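Local coordinates for sensory box/response regulator (Mycobacterium smegmatis, PDB 5YRP), which belongs to the EAL-domain family, whose fold is a TIM-barrel-like alpha/beta barrel, and holds a magnesium ion among acidic and amide side chains, at residues A[21-26]-A[81-86]; A[112-117]-A[140-145]. All coordinates share one frame; numbering follows the deposited sequence.

Contact 1 (A[21-26]-A[81-86]). With MG (magnesium ion), chain C.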
ATOM      1  N   VAL A  21      -2.152  12.383 -27.335  1.00 56.11           N
ATOM      2  CA  VAL A  21      -3.219  12.229 -26.346  1.00 55.18           C
ATOM      3  C   VAL A  21      -3.856  10.839 -26.456  1.00 54.78           C
ATOM      4  O   VAL A  21      -4.494  10.517 -27.460  1.00 52.52           O
ATOM      5  CB  VAL A  21      -4.312  13.307 -26.519  1.00 55.60           C
ATOM      6  CG1 VAL A  21      -5.440  13.105 -25.516  1.00 55.84           C
ATOM      7  CG2 VAL A  21      -3.723  14.702 -26.362  1.00 55.32           C
ATOM      8  N   LEU A  22      -3.679  10.031 -25.412  1.00 55.14           N
ATOM      9  CA  LEU A  22      -4.207   8.660 -25.369  1.00 54.92           C
ATOM     10  C   LEU A  22      -5.550   8.574 -24.657  1.00 55.69           C
ATOM     11  O   LEU A  22      -6.363   7.690 -24.949  1.00 55.29           O
ATOM     12  CB  LEU A  22      -3.216   7.731 -24.673  1.00 54.38           C
ATOM     13  CG  LEU A  22      -1.779   7.757 -25.192  1.00 54.84           C
ATOM     14  CD1 LEU A  22      -0.976   6.694 -24.471  1.00 55.18           C
ATOM     15  CD2 LEU A  22      -1.703   7.544 -26.697  1.00 55.32           C
ATOM     16  N   ALA A  23      -5.768   9.478 -23.707  1.00 56.53           N
ATOM     17  CA  ALA A  23      -7.025   9.532 -22.967  1.00 55.82           C
ATOM     18  C   ALA A  23      -7.247  10.905 -22.350  1.00 54.11           C
ATOM     19  O   ALA A  23      -6.371  11.765 -22.398  1.00 53.99           O
ATOM     20  CB  ALA A  23      -7.034   8.462 -21.885  1.00 56.40           C
ATOM     21  N   ALA A  24      -8.431  11.099 -21.778  1.00 53.66           N
ATOM     22  CA  ALA A  24      -8.776  12.332 -21.070  1.00 52.41           C
ATOM     23  C   ALA A  24      -9.631  12.032 -19.852  1.00 51.47           C
ATOM     24  O   ALA A  24     -10.699  11.442 -19.980  1.00 51.16           O
ATOM     25  CB  ALA A  24      -9.515  13.278 -21.991  1.00 52.28           C
ATOM     26  N   GLU A  25      -9.158  12.445 -18.678  1.00 51.84           N
ATOM     27  CA  GLU A  25      -9.891  12.254 -17.427  1.00 51.69           C
ATOM     28  C   GLU A  25     -10.855  13.408 -17.208  1.00 50.88           C
ATOM     29  O   GLU A  25     -10.433  14.560 -17.101  1.00 49.93           O
ATOM     30  CB  GLU A  25      -8.930  12.146 -16.233  1.00 52.69           C
ATOM     31  CG  GLU A  25      -9.607  11.848 -14.893  1.00 53.41           C
ATOM     32  CD  GLU A  25      -8.646  11.858 -13.708  1.00 54.04           C
ATOM     33  OE1 GLU A  25      -7.482  12.261 -13.876  1.00 56.18           O
ATOM     34  OE2 GLU A  25      -9.051  11.461 -12.596  1.00 53.93           O
ATOM     35  N   ALA A  26     -12.145  13.089 -17.143  1.00 51.38           N
ATOM     36  CA  ALA A  26     -13.178  14.076 -16.833  1.00 52.39           C
ATOM     37  C   ALA A  26     -13.135  14.466 -15.354  1.00 53.32           C
ATOM     38  O   ALA A  26     -13.222  13.613 -14.470  1.00 53.52           O
ATOM     39  CB  ALA A  26     -14.552  13.537 -17.196  1.00 52.29           C
ATOM     40  N   VAL A  81      -9.455   6.857 -24.729  1.00 60.77           N
ATOM     41  CA  VAL A  81     -10.260   6.438 -23.584  1.00 60.96           C
ATOM     42  C   VAL A  81     -10.753   7.675 -22.829  1.00 59.67           C
ATOM     43  O   VAL A  81     -10.066   8.692 -22.773  1.00 58.94           O
ATOM     44  CB  VAL A  81      -9.460   5.512 -22.639  1.00 61.65           C
ATOM     45  CG1 VAL A  81     -10.326   5.023 -21.484  1.00 62.28           C
ATOM     46  CG2 VAL A  81      -8.901   4.321 -23.407  1.00 60.85           C
ATOM     47  N   LEU A  82     -11.955   7.577 -22.269  1.00 58.46           N
ATOM     48  CA  LEU A  82     -12.502   8.614 -21.396  1.00 57.59           C
ATOM     49  C   LEU A  82     -12.492   8.118 -19.951  1.00 58.59           C
ATOM     50  O   LEU A  82     -13.233   7.199 -19.601  1.00 58.31           O
ATOM     51  CB  LEU A  82     -13.926   8.972 -21.815  1.00 56.86           C
ATOM     52  CG  LEU A  82     -14.612  10.066 -20.990  1.00 56.65           C
ATOM     53  CD1 LEU A  82     -14.060  11.442 -21.329  1.00 56.43           C
ATOM     54  CD2 LEU A  82     -16.113  10.026 -21.216  1.00 57.30           C
ATOM     55  N   ARG A  83     -11.652   8.731 -19.119  1.00 58.69           N
ATOM     56  CA  ARG A  83     -11.536   8.343 -17.717  1.00 59.14           C
ATOM     57  C   ARG A  83     -12.458   9.172 -16.833  1.00 59.13           C
ATOM     58  O   ARG A  83     -12.422  10.398 -16.870  1.00 58.28           O
ATOM     59  CB  ARG A  83     -10.092   8.473 -17.233  1.00 60.84           C
ATOM     60  CG  ARG A  83      -9.137   7.524 -17.938  1.00 61.88           C
ATOM     61  CD  ARG A  83      -7.901   7.191 -17.114  1.00 61.44           C
ATOM     62  NE  ARG A  83      -7.410   5.858 -17.463  1.00 62.11           N
ATOM     63  CZ  ARG A  83      -6.715   5.559 -18.559  1.00 61.85           C
ATOM     64  NH1 ARG A  83      -6.398   6.498 -19.443  1.00 62.93           N
ATOM     65  NH2 ARG A  83      -6.332   4.307 -18.774  1.00 61.85           N
ATOM     66  N   ILE A  84     -13.280   8.488 -16.041  1.00 59.89           N
ATOM     67  CA  ILE A  84     -14.236   9.138 -15.148  1.00 60.03           C
ATOM     68  C   ILE A  84     -14.066   8.596 -13.740  1.00 60.49           C
ATOM     69  O   ILE A  84     -14.051   7.387 -13.535  1.00 61.54           O
ATOM     70  CB  ILE A  84     -15.679   8.893 -15.618  1.00 60.56           C
ATOM     71  CG1 ILE A  84     -15.912   9.587 -16.963  1.00 60.99           C
ATOM     72  CG2 ILE A  84     -16.685   9.400 -14.589  1.00 60.27           C
ATOM     73  CD1 ILE A  84     -16.908   8.877 -17.843  1.00 61.10           C
ATOM     74  N   ASN A  85     -13.947   9.502 -12.775  1.00 61.50           N
ATOM     75  CA  ASN A  85     -13.804   9.117 -11.377  1.00 60.93           C
ATOM     76  C   ASN A  85     -15.132   8.654 -10.817  1.00 61.97           C
ATOM     77  O   ASN A  85     -16.119   9.385 -10.871  1.00 64.90           O
ATOM     78  CB  ASN A  85     -13.277  10.283 -10.550  1.00 60.11           C
ATOM     79  CG  ASN A  85     -11.845  10.625 -10.889  1.00 60.21           C
ATOM     80  OD1 ASN A  85     -10.938   9.826 -10.666  1.00 59.96           O
ATOM     81  ND2 ASN A  85     -11.635  11.814 -11.433  1.00 60.98           N
ATOM     82  N   VAL A  86     -15.150   7.433 -10.295  1.00 62.99           N
ATOM     83  CA  VAL A  86     -16.352   6.870  -9.689  1.00 64.56           C
ATOM     84  C   VAL A  86     -16.199   6.816  -8.170  1.00 67.97           C
ATOM     85  O   VAL A  86     -15.224   6.278  -7.648  1.00 66.20           O
ATOM     86  CB  VAL A  86     -16.669   5.478 -10.258  1.00 63.35           C
ATOM     87  CG1 VAL A  86     -17.886   4.876  -9.579  1.00 63.67           C
ATOM     88  CG2 VAL A  86     -16.922   5.576 -11.750  1.00 63.03           C
TER
HETATM   89 MG    MG C 701      -8.319  10.359 -10.574  1.00 35.83          MG
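Glu25 lies beside Arg83 in a parallel strand pair of the EAL-domain barrel, their CB atoms 4.0 Å apart on the same face of the sheet. Four backbone bonds close the seam, from Val81 N to Leu22 O at 3.2 Å through to Ala26 N to Arg83 O at 2.7 Å. The tight part is the buried run of Ala24, Glu25, Ala26 and Arg83. With CG anti to the backbone N (chi1 -176°) and an extended chain beyond it, Glu25 carries OE2 out to the magnesium ion at 2.4 Å. The Asn85 side chain, the metal-site residue of the other strand, crosses that of Glu25 at about a right angle. Both ends are more open: Leu22 and Val81 at one and Asn85 at the other are partly exposed. Where the seam starts, buried Ala23 sets CB 3.9 Å from Val81 CB and meets the edge of the Arg83 guanidinium, whose NH1 forms a salt bridge with Glu13. Leu22 and Ala23 make a classic beta bulge opposite Glu13. On the other face Ala26 CB touches Ile84 CG1 at 4.2 Å. Helix 52-73 packs on Ala26, Leu82 and Ile84 there, while strands 7-15 and 114-119 flank the pair.

Contact 2 (A[112-117]-A[140-145]); sequences GSVCLE and VGVQVA. With MG (magnesium ion), chain C.
Leu116 and Val142 form the apolar centre, the leucine CG resting 3.6 Å from Val142 CG1 as the two side chains meet at a slant. Val142 CG1 stands anti to its own backbone N (chi1 -176°), which turns it onto the leucine; Leu137 of helix 130-140 packs against both residues. On the other face of the parallel pair, Cys115 SG reaches Ala145 CB at 3.7 Å, and Glu117 CG lies 4.0 Å from the same methyl. Three strand bonds hold the backbones together: Gln143 N to Val114 O at 2.8 Å, Leu116 N to Gln143 O at 2.8 Å, and Ala145 N to Leu116 O at 3.1 Å. Beyond the strands, Gly112 N bonds to Gly141 O at 2.7 Å, next to the Schellman motif in which Gly141, with positive phi, ends helix 130-140. At the far end Glu117 places OE2 2.3 Å from the magnesium ion, while its OE1 forms a salt bridge with Lys168. These two partners, one on each oxygen, would limit the turning of the carboxylate. The beta-alpha-beta crossover thus brings a metal ligand from each strand, Glu117 and Asp147, while Leu116 and Val142 face its helix across the sheet.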
ATOM      1  N   GLY A 112     -14.798  -0.454 -24.728  1.00 74.16           N
ATOM      2  CA  GLY A 112     -13.425  -0.137 -24.316  1.00 71.62           C
ATOM      3  C   GLY A 112     -13.093   1.348 -24.331  1.00 69.10           C
ATOM      4  O   GLY A 112     -11.964   1.737 -24.028  1.00 67.88           O
ATOM      5  N   SER A 113     -14.081   2.178 -24.658  1.00 67.32           N
ATOM      6  CA  SER A 113     -13.880   3.618 -24.803  1.00 67.81           C
ATOM      7  C   SER A 113     -14.055   4.387 -23.498  1.00 68.89           C
ATOM      8  O   SER A 113     -13.832   5.599 -23.464  1.00 71.33           O
ATOM      9  CB  SER A 113     -14.855   4.183 -25.832  1.00 68.21           C
ATOM     10  OG  SER A 113     -16.182   4.159 -25.336  1.00 70.53           O
ATOM     11  N   VAL A 114     -14.473   3.697 -22.438  1.00 67.81           N
ATOM     12  CA  VAL A 114     -14.630   4.321 -21.118  1.00 66.01           C
ATOM     13  C   VAL A 114     -13.877   3.518 -20.058  1.00 64.44           C
ATOM     14  O   VAL A 114     -13.923   2.290 -20.047  1.00 63.23           O
ATOM     15  CB  VAL A 114     -16.119   4.460 -20.734  1.00 65.21           C
ATOM     16  CG1 VAL A 114     -16.285   5.037 -19.334  1.00 63.98           C
ATOM     17  CG2 VAL A 114     -16.838   5.343 -21.743  1.00 66.58           C
ATOM     18  N   CYS A 115     -13.181   4.232 -19.179  1.00 63.64           N
ATOM     19  CA  CYS A 115     -12.457   3.626 -18.063  1.00 63.35           C
ATOM     20  C   CYS A 115     -12.840   4.293 -16.741  1.00 64.45           C
ATOM     21  O   CYS A 115     -12.551   5.468 -16.528  1.00 66.30           O
ATOM     22  CB  CYS A 115     -10.955   3.756 -18.280  1.00 63.12           C
ATOM     23  SG  CYS A 115      -9.968   3.060 -16.940  1.00 62.81           S
ATOM     24  N   LEU A 116     -13.476   3.536 -15.852  1.00 63.42           N
ATOM     25  CA  LEU A 116     -13.960   4.079 -14.583  1.00 62.73           C
ATOM     26  C   LEU A 116     -12.896   3.990 -13.493  1.00 63.03           C
ATOM     27  O   LEU A 116     -12.569   2.898 -13.035  1.00 64.13           O
ATOM     28  CB  LEU A 116     -15.218   3.335 -14.135  1.00 62.85           C
ATOM     29  CG  LEU A 116     -16.417   3.369 -15.092  1.00 62.57           C
ATOM     30  CD1 LEU A 116     -17.508   2.429 -14.608  1.00 61.77           C
ATOM     31  CD2 LEU A 116     -16.974   4.774 -15.265  1.00 63.38           C
ATOM     32  N   GLU A 117     -12.361   5.140 -13.085  1.00 64.18           N
ATOM     33  CA  GLU A 117     -11.382   5.201 -11.995  1.00 65.06           C
ATOM     34  C   GLU A 117     -12.051   4.981 -10.649  1.00 65.24           C
ATOM     35  O   GLU A 117     -13.062   5.611 -10.344  1.00 66.20           O
ATOM     36  CB  GLU A 117     -10.678   6.555 -11.956  1.00 67.10           C
ATOM     37  CG  GLU A 117      -9.821   6.861 -13.171  1.00 69.49           C
ATOM     38  CD  GLU A 117      -9.064   8.169 -13.044  1.00 71.13           C
ATOM     39  OE1 GLU A 117      -8.795   8.793 -14.088  1.00 72.60           O
ATOM     40  OE2 GLU A 117      -8.728   8.578 -11.914  1.00 71.92           O
ATOM     41  N   VAL A 140     -19.765  -5.231 -20.354  1.00 81.25           N
ATOM     42  CA  VAL A 140     -20.313  -4.054 -21.043  1.00 79.58           C
ATOM     43  C   VAL A 140     -19.273  -3.427 -21.984  1.00 78.09           C
ATOM     44  O   VAL A 140     -19.620  -2.836 -23.008  1.00 79.27           O
ATOM     45  CB  VAL A 140     -20.803  -2.998 -20.027  1.00 80.22           C
ATOM     46  CG1 VAL A 140     -21.256  -1.718 -20.722  1.00 81.32           C
ATOM     47  CG2 VAL A 140     -21.940  -3.561 -19.188  1.00 80.04           C
ATOM     48  N   GLY A 141     -17.999  -3.576 -21.637  1.00 76.73           N
ATOM     49  CA  GLY A 141     -16.896  -2.966 -22.384  1.00 75.31           C
ATOM     50  C   GLY A 141     -16.412  -1.700 -21.699  1.00 73.39           C
ATOM     51  O   GLY A 141     -16.129  -0.697 -22.354  1.00 71.51           O
ATOM     52  N   VAL A 142     -16.322  -1.760 -20.373  1.00 71.21           N
ATOM     53  CA  VAL A 142     -15.909  -0.633 -19.548  1.00 68.60           C
ATOM     54  C   VAL A 142     -14.651  -1.022 -18.783  1.00 67.10           C
ATOM     55  O   VAL A 142     -14.651  -1.994 -18.027  1.00 67.76           O
ATOM     56  CB  VAL A 142     -17.007  -0.242 -18.540  1.00 68.65           C
ATOM     57  CG1 VAL A 142     -16.609   1.003 -17.760  1.00 68.74           C
ATOM     58  CG2 VAL A 142     -18.328  -0.009 -19.253  1.00 69.24           C
ATOM     59  N   GLN A 143     -13.585  -0.257 -18.980  1.00 65.62           N
ATOM     60  CA  GLN A 143     -12.323  -0.499 -18.289  1.00 64.71           C
ATOM     61  C   GLN A 143     -12.405   0.033 -16.866  1.00 61.15           C
ATOM     62  O   GLN A 143     -13.292   0.820 -16.539  1.00 58.92           O
ATOM     63  CB  GLN A 143     -11.170   0.187 -19.022  1.00 69.27           C
ATOM     64  CG  GLN A 143     -11.041  -0.186 -20.492  1.00 72.70           C
ATOM     65  CD  GLN A 143     -10.495  -1.582 -20.689  1.00 75.65           C
ATOM     66  OE1 GLN A 143     -11.228  -2.502 -21.059  1.00 77.30           O
ATOM     67  NE2 GLN A 143      -9.197  -1.752 -20.435  1.00 77.13           N
ATOM     68  N   VAL A 144     -11.481  -0.407 -16.021  1.00 59.06           N
ATOM     69  CA  VAL A 144     -11.419   0.072 -14.641  1.00 57.18           C
ATOM     70  C   VAL A 144      -9.984   0.363 -14.227  1.00 55.42           C
ATOM     71  O   VAL A 144      -9.093  -0.455 -14.436  1.00 53.03           O
ATOM     72  CB  VAL A 144     -12.047  -0.929 -13.660  1.00 57.18           C
ATOM     73  CG1 VAL A 144     -11.848  -0.473 -12.221  1.00 57.14           C
ATOM     74  CG2 VAL A 144     -13.528  -1.076 -13.954  1.00 58.40           C
ATOM     75  N   ALA A 145      -9.794   1.535 -13.622  1.00 55.89           N
ATOM     76  CA  ALA A 145      -8.493   1.991 -13.137  1.00 55.64           C
ATOM     77  C   ALA A 145      -8.475   2.126 -11.617  1.00 54.61           C
ATOM     78  O   ALA A 145      -9.495   2.419 -10.997  1.00 54.75           O
ATOM     79  CB  ALA A 145      -8.148   3.326 -13.768  1.00 56.52           C
TER
HETATM   80 MG    MG C 701      -8.319  10.359 -10.574  1.00 35.83          MG

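How the contacts relate
From the N terminus, strand 21-29 leads through an unmodelled stretch and helix 52-73 to strand 81-86, where contact 1 closes its loop of 54 residues. The chain then runs along helix 96-106 to strand 114-119, and helix 130-140 returns it to strand 142-149, closing the shorter loop of contact 2. The two are in series and neither nest nor cross. Probable hydrogen bonds from Glu117 N to Ile84 O and from Val86 N to Glu117 O join the two strand pairs, and strands 21-29, 81-86, 114-119 and 142-149 lie side by side in that order. Together with Asp147, farther along the last strand, Glu25, Asn85 and Glu117 bring both contacts to one magnesium ion.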